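Local coordinates for maltose operon transcriptional repressor (Staphylococcus aureus subsp. aureus Mu50, PDB 3HCW), which probably represses transcription of maltose-utilisation genes as a LacI-type regulator, here deposited as its C-terminal fragment, which resembles periplasmic sugar-binding proteins, at residues H125-E128 against Q129-E133; E234-S237 against P238-C242; I28-L31 against L32-E36; D58-Y61 against K62-Q66. One frame throughout, in Å; residues are numbered along the deposited sequence.

Contact 1: residues H125-E128 against Q129-E133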
# COMPACT_ATOMS: atom_id res chain seq x y z
N HIS A 125 26.71 1.15 -4.58
CA HIS A 125 26.63 1.17 -3.11
C HIS A 125 26.85 -0.19 -2.46
O HIS A 125 27.58 -0.29 -1.45
CB HIS A 125 25.30 1.76 -2.64
CG HIS A 125 24.98 1.46 -1.21
ND1 HIS A 125 25.61 2.09 -0.16
CD2 HIS A 125 24.11 0.59 -0.66
CE1 HIS A 125 25.14 1.62 0.98
NE2 HIS A 125 24.23 0.70 0.70
N VAL A 126 26.22 -1.24 -3.02
CA VAL A 126 26.40 -2.58 -2.47
C VAL A 126 27.84 -3.07 -2.65
O VAL A 126 28.38 -3.74 -1.77
CB VAL A 126 25.32 -3.63 -2.93
CG1 VAL A 126 23.93 -3.11 -2.65
CG2 VAL A 126 25.46 -4.00 -4.39
N ILE A 127 28.46 -2.68 -3.76
CA ILE A 127 29.86 -3.02 -4.04
C ILE A 127 30.79 -2.32 -3.06
O ILE A 127 31.74 -2.93 -2.56
CB ILE A 127 30.22 -2.75 -5.52
CG1 ILE A 127 29.44 -3.72 -6.42
CG2 ILE A 127 31.73 -2.85 -5.76
CD1 ILE A 127 29.74 -3.60 -7.92
N GLU A 128 30.47 -1.07 -2.74
CA GLU A 128 31.19 -0.28 -1.73
C GLU A 128 31.18 -0.91 -0.33
O GLU A 128 32.09 -0.66 0.45
CB GLU A 128 30.67 1.16 -1.66
CG GLU A 128 31.04 2.01 -2.88
CD GLU A 128 30.36 3.38 -2.89
OE1 GLU A 128 29.16 3.48 -2.55
OE2 GLU A 128 31.03 4.37 -3.26
N GLN A 129 30.16 -1.72 -0.04
CA GLN A 129 30.11 -2.45 1.23
C GLN A 129 30.98 -3.71 1.20
O GLN A 129 31.35 -4.24 2.24
CB GLN A 129 28.67 -2.82 1.60
CG GLN A 129 27.69 -1.66 1.60
CD GLN A 129 28.26 -0.42 2.26
OE1 GLN A 129 28.53 0.58 1.60
NE2 GLN A 129 28.43 -0.48 3.58
N GLY A 130 31.29 -4.18 -0.01
CA GLY A 130 32.13 -5.36 -0.20
C GLY A 130 31.33 -6.58 -0.57
O GLY A 130 30.75 -7.23 0.30
N VAL A 131 31.27 -6.90 -1.86
CA VAL A 131 30.58 -8.10 -2.33
C VAL A 131 31.40 -8.85 -3.36
O VAL A 131 32.22 -8.27 -4.07
CB VAL A 131 29.19 -7.82 -2.95
CG1 VAL A 131 28.14 -7.65 -1.89
CG2 VAL A 131 29.23 -6.62 -3.88
N ASP A 132 31.16 -10.15 -3.45
CA ASP A 132 31.81 -10.97 -4.44
C ASP A 132 30.89 -11.23 -5.62
O ASP A 132 31.31 -11.12 -6.77
CB ASP A 132 32.29 -12.29 -3.82
CG ASP A 132 33.31 -12.07 -2.70
OD1 ASP A 132 33.01 -12.43 -1.54
OD2 ASP A 132 34.40 -11.52 -2.98
N GLU A 133 29.63 -11.54 -5.33
CA GLU A 133 28.67 -11.94 -6.34
C GLU A 133 27.35 -11.17 -6.20
O GLU A 133 26.91 -10.88 -5.09
CB GLU A 133 28.44 -13.46 -6.25
CG GLU A 133 28.05 -14.14 -7.56
CD GLU A 133 26.58 -14.56 -7.62
OE1 GLU A 133 26.12 -15.25 -6.69
OE2 GLU A 133 25.90 -14.21 -8.61
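Gly130 and Gln129 turn their backbone N-H groups back onto the last carbonyls of a helix, and the bonds they make show how a helix runs out. Gly130 N binds Ile127 O at 2.9 Å, a three-residue span, with the donor standing well above the carbonyl plane (63°). The bonds one residue longer have become weak: Gln129 N lies 3.3 Å from His125 O, and Gly130 N 3.4 Å from Val126 O. At Gly130 phi turns positive (103°) and the chain leaves the helix.

Apolar contacts follow the turn. Beyond the glycine, CG2 of Val131 folds back over the helix end, 3.7 Å from Ile127 CA and 3.9 Å from Ile127 CG1, the two side chains crossing at about a right angle. On the other flank, chi1 (-53°) sets CG of Gln129 beside its backbone N and over one face of the His125 ring, offset toward the rim. The ring's NE2 is held by Thr285, while Glu128 reaches back to Arg124 in a salt bridge.

Helix 115-129 thus hands over to strand 133-139, with Val126 and Val131 both packed on Met223 of strand 222-227 and Ile127 and Val131 on Leu162.

Contact 2: residues E234-S237 against P238-C242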
# COMPACT_ATOMS: atom_id res chain seq x y z
N GLU A 234 10.90 0.75 4.43
CA GLU A 234 11.31 1.27 5.73
C GLU A 234 11.02 0.31 6.89
O GLU A 234 11.82 0.16 7.80
CB GLU A 234 10.63 2.61 5.99
CG GLU A 234 11.19 3.35 7.21
CD GLU A 234 10.58 4.74 7.42
OE1 GLU A 234 10.53 5.17 8.58
OE2 GLU A 234 10.16 5.39 6.43
N ILE A 235 9.86 -0.35 6.86
CA ILE A 235 9.49 -1.26 7.95
C ILE A 235 9.43 -2.73 7.50
O ILE A 235 8.76 -3.55 8.12
CB ILE A 235 8.20 -0.81 8.70
CG1 ILE A 235 6.97 -0.81 7.77
CG2 ILE A 235 8.40 0.58 9.35
CD1 ILE A 235 5.64 -0.87 8.49
N ALA A 236 10.17 -3.05 6.43
CA ALA A 236 10.39 -4.44 6.02
C ALA A 236 11.27 -5.15 7.04
O ALA A 236 11.82 -4.51 7.93
CB ALA A 236 11.03 -4.49 4.63
N SER A 237 11.40 -6.46 6.90
CA SER A 237 12.23 -7.29 7.76
C SER A 237 13.42 -7.81 6.95
O SER A 237 13.27 -8.75 6.17
CB SER A 237 11.42 -8.47 8.32
OG SER A 237 10.33 -8.02 9.12
N PRO A 238 14.61 -7.17 7.11
CA PRO A 238 14.96 -5.95 7.85
C PRO A 238 14.70 -4.68 7.01
O PRO A 238 14.45 -4.81 5.81
CB PRO A 238 16.47 -6.11 8.08
CG PRO A 238 16.93 -6.79 6.83
CD PRO A 238 15.80 -7.76 6.46
N PRO A 239 14.73 -3.47 7.63
CA PRO A 239 14.61 -2.26 6.82
C PRO A 239 15.51 -2.26 5.59
O PRO A 239 16.68 -2.63 5.67
CB PRO A 239 15.02 -1.16 7.80
CG PRO A 239 14.47 -1.66 9.09
CD PRO A 239 14.83 -3.14 9.07
N GLN A 240 14.94 -1.85 4.46
CA GLN A 240 15.63 -2.03 3.18
C GLN A 240 16.25 -0.78 2.61
O GLN A 240 15.64 0.31 2.58
CB GLN A 240 14.69 -2.67 2.16
CG GLN A 240 14.23 -4.08 2.56
CD GLN A 240 15.34 -5.09 2.42
OE1 GLN A 240 16.05 -5.10 1.43
NE2 GLN A 240 15.48 -5.96 3.42
N THR A 241 17.49 -0.95 2.16
CA THR A 241 18.18 0.03 1.34
C THR A 241 17.47 0.08 -0.00
O THR A 241 17.16 -0.97 -0.60
CB THR A 241 19.65 -0.35 1.20
OG1 THR A 241 20.29 -0.21 2.48
CG2 THR A 241 20.35 0.52 0.19
N CYS A 242 17.18 1.30 -0.44
CA CYS A 242 16.45 1.48 -1.68
C CYS A 242 16.62 2.85 -2.31
O CYS A 242 17.08 3.81 -1.68
CB CYS A 242 14.96 1.14 -1.54
SG CYS A 242 14.22 1.63 -0.01
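Gln240 meets Ala236 low on its side chain and reaches the turn between them with its tip. From CB, chi1 (-63°) puts CG beside the backbone N, and CG then rests 3.8 Å from Ala236 CB. A bend at chi2 (-72°) swings the amide back along the chain. There NE2 donates to Pro238 O at 2.8 Å, the oxygen lying somewhat out of the amide plane (24°), while OE1 accepts from His204 and Thr224. Bonds at both ends of the buried amide limit its rotation.

The same Pro238 O lies 3.6 Å from Ala236 CB, so methyl and amide both border this carbonyl. Pro238 follows a cis peptide bond, which turns the chain sharply. Pro239 is brought back across the loop: its CB comes within 3.5 Å of Glu234 O, and its CD is equally far from Ala236 O. Neither proline nitrogen has a hydrogen to give. Ala236 O instead accepts a bond from Ser209 of the second subunit, whose Tyr212 packs on Ser237 and Pro238.

A type VI turn, close to VIb, stiffened by a second proline and tied by a glutamine amide, here leads from helix 231-234 into strand 241-244 of the periplasmic-binding-protein-like fold, at the dimer interface.

Contact 3: residues I28-L31 against L32-E36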
# COMPACT_ATOMS: atom_id res chain seq x y z
N ILE A 28 -0.05 4.38 -6.26
CA ILE A 28 -0.76 5.22 -5.27
C ILE A 28 -0.19 6.64 -5.22
O ILE A 28 -0.94 7.62 -5.31
CB ILE A 28 -0.79 4.58 -3.87
CG1 ILE A 28 -1.63 3.29 -3.92
CG2 ILE A 28 -1.37 5.55 -2.82
CD1 ILE A 28 -1.17 2.27 -2.97
N ASN A 29 1.13 6.76 -5.15
CA ASN A 29 1.75 8.07 -5.14
C ASN A 29 1.74 8.81 -6.49
O ASN A 29 1.58 10.02 -6.52
CB ASN A 29 3.14 8.00 -4.53
CG ASN A 29 3.10 7.64 -3.06
OD1 ASN A 29 2.29 8.18 -2.31
ND2 ASN A 29 3.95 6.72 -2.63
N VAL A 30 1.90 8.08 -7.59
CA VAL A 30 1.86 8.71 -8.92
C VAL A 30 0.47 9.29 -9.18
O VAL A 30 0.35 10.48 -9.52
CB VAL A 30 2.33 7.76 -10.06
CG1 VAL A 30 2.08 8.38 -11.40
CG2 VAL A 30 3.82 7.50 -9.96
N LEU A 31 -0.56 8.47 -8.98
CA LEU A 31 -1.96 8.91 -9.10
C LEU A 31 -2.33 10.06 -8.15
O LEU A 31 -3.01 10.98 -8.56
CB LEU A 31 -2.94 7.74 -8.95
CG LEU A 31 -2.88 6.60 -9.98
CD1 LEU A 31 -3.78 5.43 -9.55
CD2 LEU A 31 -3.23 7.06 -11.37
N LEU A 32 -1.88 10.02 -6.89
CA LEU A 32 -2.03 11.17 -5.98
C LEU A 32 -1.35 12.44 -6.51
O LEU A 32 -1.93 13.54 -6.47
CB LEU A 32 -1.49 10.83 -4.58
CG LEU A 32 -1.61 11.89 -3.47
CD1 LEU A 32 -3.06 12.08 -3.04
CD2 LEU A 32 -0.77 11.51 -2.28
N GLY A 33 -0.12 12.29 -7.01
CA GLY A 33 0.59 13.38 -7.64
C GLY A 33 -0.18 13.96 -8.82
O GLY A 33 -0.35 15.18 -8.90
N ILE A 34 -0.66 13.10 -9.72
CA ILE A 34 -1.45 13.56 -10.86
C ILE A 34 -2.74 14.26 -10.42
O ILE A 34 -3.02 15.38 -10.85
CB ILE A 34 -1.82 12.42 -11.83
CG1 ILE A 34 -0.57 11.87 -12.51
CG2 ILE A 34 -2.84 12.92 -12.89
CD1 ILE A 34 -0.66 10.43 -12.86
N SER A 35 -3.50 13.61 -9.55
CA SER A 35 -4.85 14.05 -9.21
C SER A 35 -4.89 15.38 -8.47
O SER A 35 -5.68 16.25 -8.81
CB SER A 35 -5.61 12.98 -8.43
OG SER A 35 -4.89 12.60 -7.28
N GLU A 36 -4.02 15.55 -7.47
CA GLU A 36 -4.01 16.80 -6.70
C GLU A 36 -3.63 18.00 -7.57
O GLU A 36 -4.21 19.07 -7.41
CB GLU A 36 -3.14 16.69 -5.44
CG GLU A 36 -1.63 16.80 -5.64
CD GLU A 36 -0.83 16.13 -4.53
OE1 GLU A 36 0.23 15.55 -4.82
OE2 GLU A 36 -1.28 16.18 -3.36
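Leu31 O is gripped by the backbone of Ser35 and, in the conformer described, one of two, also by its side chain, so the second grip is less certain. Ser35 N approaches at 2.9 Å and OG at 2.8 Å, from opposite faces of the carbonyl plane. In that conformer chi1 (56°) sets OG between the backbone N and the carbonyl carbon, turned back along the helix toward the preceding turn.

One residue earlier, Ile34 N meets Val30 O at 2.8 Å, nearly along the C=O axis, while Leu32 and Gly33 continue the same i to i+4 ladder to Ile28 and Asn29. All this belongs to the middle of helix 25-39, which packs on strand 9-13, in the parallel N-terminal part of the sheet. The ladder brings side chains four residues apart onto one flank: Val30 CG1 touches Ile34 CD1 at 3.7 Å, the two chains crossing at a slant. Ile34 reaches back because its CG1 lies beside the backbone N (chi1 -67°), which also brings CG1 within 3.4 Å of Val30 O. Leu31 CD2 touches the same CD1 more loosely, at 4.5 Å, and Leu31 and Ile34 both bear on Leu12 and Leu75.

The flank holding Asn29 looks to the second subunit, where Arg22 and Glu19 bind its amide and Ile28 meets its own counterpart. Farther along, Glu36 forms a salt bridge with Arg248 of helix 247-263.

Contact 4: residues D58-Y61 against K62-Q66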
# COMPACT_ATOMS: atom_id res chain seq x y z
N ASP A 58 -10.11 -1.99 -25.23
CA ASP A 58 -11.55 -1.74 -25.31
C ASP A 58 -11.96 -0.52 -24.50
O ASP A 58 -12.62 0.38 -25.03
CB ASP A 58 -12.34 -2.98 -24.87
CG ASP A 58 -12.35 -4.07 -25.93
OD1 ASP A 58 -12.02 -3.79 -27.10
OD2 ASP A 58 -12.67 -5.23 -25.58
N GLU A 59 -11.55 -0.48 -23.23
CA GLU A 59 -12.02 0.56 -22.32
C GLU A 59 -11.40 1.95 -22.54
O GLU A 59 -12.03 2.96 -22.21
CB GLU A 59 -11.93 0.11 -20.85
CG GLU A 59 -10.70 0.50 -20.07
CD GLU A 59 -11.05 0.86 -18.64
OE1 GLU A 59 -10.55 0.22 -17.70
OE2 GLU A 59 -11.85 1.80 -18.45
N VAL A 60 -10.20 2.00 -23.11
CA VAL A 60 -9.61 3.27 -23.50
C VAL A 60 -10.28 3.78 -24.78
O VAL A 60 -10.57 4.97 -24.89
CB VAL A 60 -8.07 3.20 -23.64
CG1 VAL A 60 -7.51 4.43 -24.38
CG2 VAL A 60 -7.41 3.06 -22.26
N TYR A 61 -10.57 2.87 -25.71
CA TYR A 61 -11.28 3.22 -26.94
C TYR A 61 -12.69 3.77 -26.67
O TYR A 61 -13.15 4.67 -27.37
CB TYR A 61 -11.36 2.05 -27.93
CG TYR A 61 -11.94 2.43 -29.27
CD1 TYR A 61 -11.19 3.15 -30.20
CD2 TYR A 61 -13.25 2.07 -29.61
CE1 TYR A 61 -11.73 3.51 -31.43
CE2 TYR A 61 -13.79 2.43 -30.84
CZ TYR A 61 -13.02 3.15 -31.74
OH TYR A 61 -13.56 3.50 -32.96
N LYS A 62 -13.35 3.20 -25.66
CA LYS A 62 -14.63 3.71 -25.17
C LYS A 62 -14.48 5.17 -24.72
O LYS A 62 -15.25 6.02 -25.17
CB LYS A 62 -15.18 2.84 -24.04
CG LYS A 62 -16.61 3.18 -23.60
CD LYS A 62 -17.31 1.99 -22.94
CE LYS A 62 -16.67 1.57 -21.62
NZ LYS A 62 -16.92 2.55 -20.52
N MET A 63 -13.47 5.45 -23.89
CA MET A 63 -13.15 6.82 -23.47
C MET A 63 -12.86 7.79 -24.63
O MET A 63 -13.18 8.98 -24.52
CB MET A 63 -11.99 6.82 -22.47
CG MET A 63 -12.29 6.11 -21.16
SD MET A 63 -10.82 5.62 -20.23
CE MET A 63 -10.41 7.16 -19.42
N ILE A 64 -12.28 7.30 -25.73
CA ILE A 64 -12.07 8.13 -26.93
C ILE A 64 -13.40 8.43 -27.61
O ILE A 64 -13.78 9.59 -27.78
CB ILE A 64 -11.16 7.47 -28.03
CG1 ILE A 64 -9.99 6.65 -27.47
CG2 ILE A 64 -10.72 8.52 -29.08
CD1 ILE A 64 -8.95 7.40 -26.68
N LYS A 65 -14.08 7.35 -28.00
CA LYS A 65 -15.30 7.38 -28.81
C LYS A 65 -16.47 8.09 -28.14
O LYS A 65 -17.18 8.88 -28.78
CB LYS A 65 -15.69 5.96 -29.22
CG LYS A 65 -15.59 5.68 -30.70
CD LYS A 65 -16.98 5.68 -31.32
CE LYS A 65 -16.97 5.02 -32.69
NZ LYS A 65 -18.23 4.28 -32.95
N GLN A 66 -16.66 7.83 -26.85
CA GLN A 66 -17.68 8.50 -26.06
C GLN A 66 -17.26 9.90 -25.60
O GLN A 66 -17.96 10.53 -24.81
CB GLN A 66 -18.07 7.66 -24.84
CG GLN A 66 -19.04 6.53 -25.13
CD GLN A 66 -19.57 5.88 -23.87
OE1 GLN A 66 -18.86 5.74 -22.87
NE2 GLN A 66 -20.84 5.47 -23.90
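Val60 and Ile64 make the close-packed side of this helical turn. Ile64 CD1 lies 4.0 Å from Val60 CG1, the two chains meeting at a slant. Ile64 CG1 sits beside its backbone N (chi1 -38°) and comes down to 3.1 Å from Val60 O, the carbonyl that also receives Ile64 N at 3.0 Å. Met63 runs back along the neighbouring flank, its CG 3.3 Å from Glu59 O. There the backbone bond is weak, whereas Lys65 N meets Tyr61 O almost straight (174°).

The outer side is the solvent side: Tyr61 is partly exposed and Lys65 exposed. The two lie alongside each other and point the same way: Lys65 CG rests 3.7 Å from Tyr61 CE2, and its CE is just as far from Tyr61 OH, so the aliphatic part of the lysine accompanies the phenol to its hydroxyl. Looseness shows at Asp58 and Lys62, both exposed: Glu59 OE2 and Lys62 NZ, opposite in charge, stay 5.5 Å apart, and Glu59 instead uses OE1 to take the backbone N-H of Val49.

Helix 53-65 turns Val60, Met63 and Ile64 onto Phe72 of strand 71-74, while Val60 and Ile64 also pack on Leu87 of helix 82-89 and Tyr61 on Met86.

In the fold
From the N terminus the chain passes through contact 3, contact 4, contact 1 and contact 2 in turn, and none nests in or crosses another. Contacts 3 and 4 are turns within successive helices of the N-terminal half and close no loop; their centres are about 22 Å apart. Contact 1 closes the end of helix 115-129 and contact 2 the proline turn into strand 241-244, both in the other half of the molecule. These two touch, His125 CD2 lying 3.9 Å from Thr241 CG2, and share Thr285 as a partner. Contacts 2 and 3 both meet the second subunit, so each half contributes to the dimer.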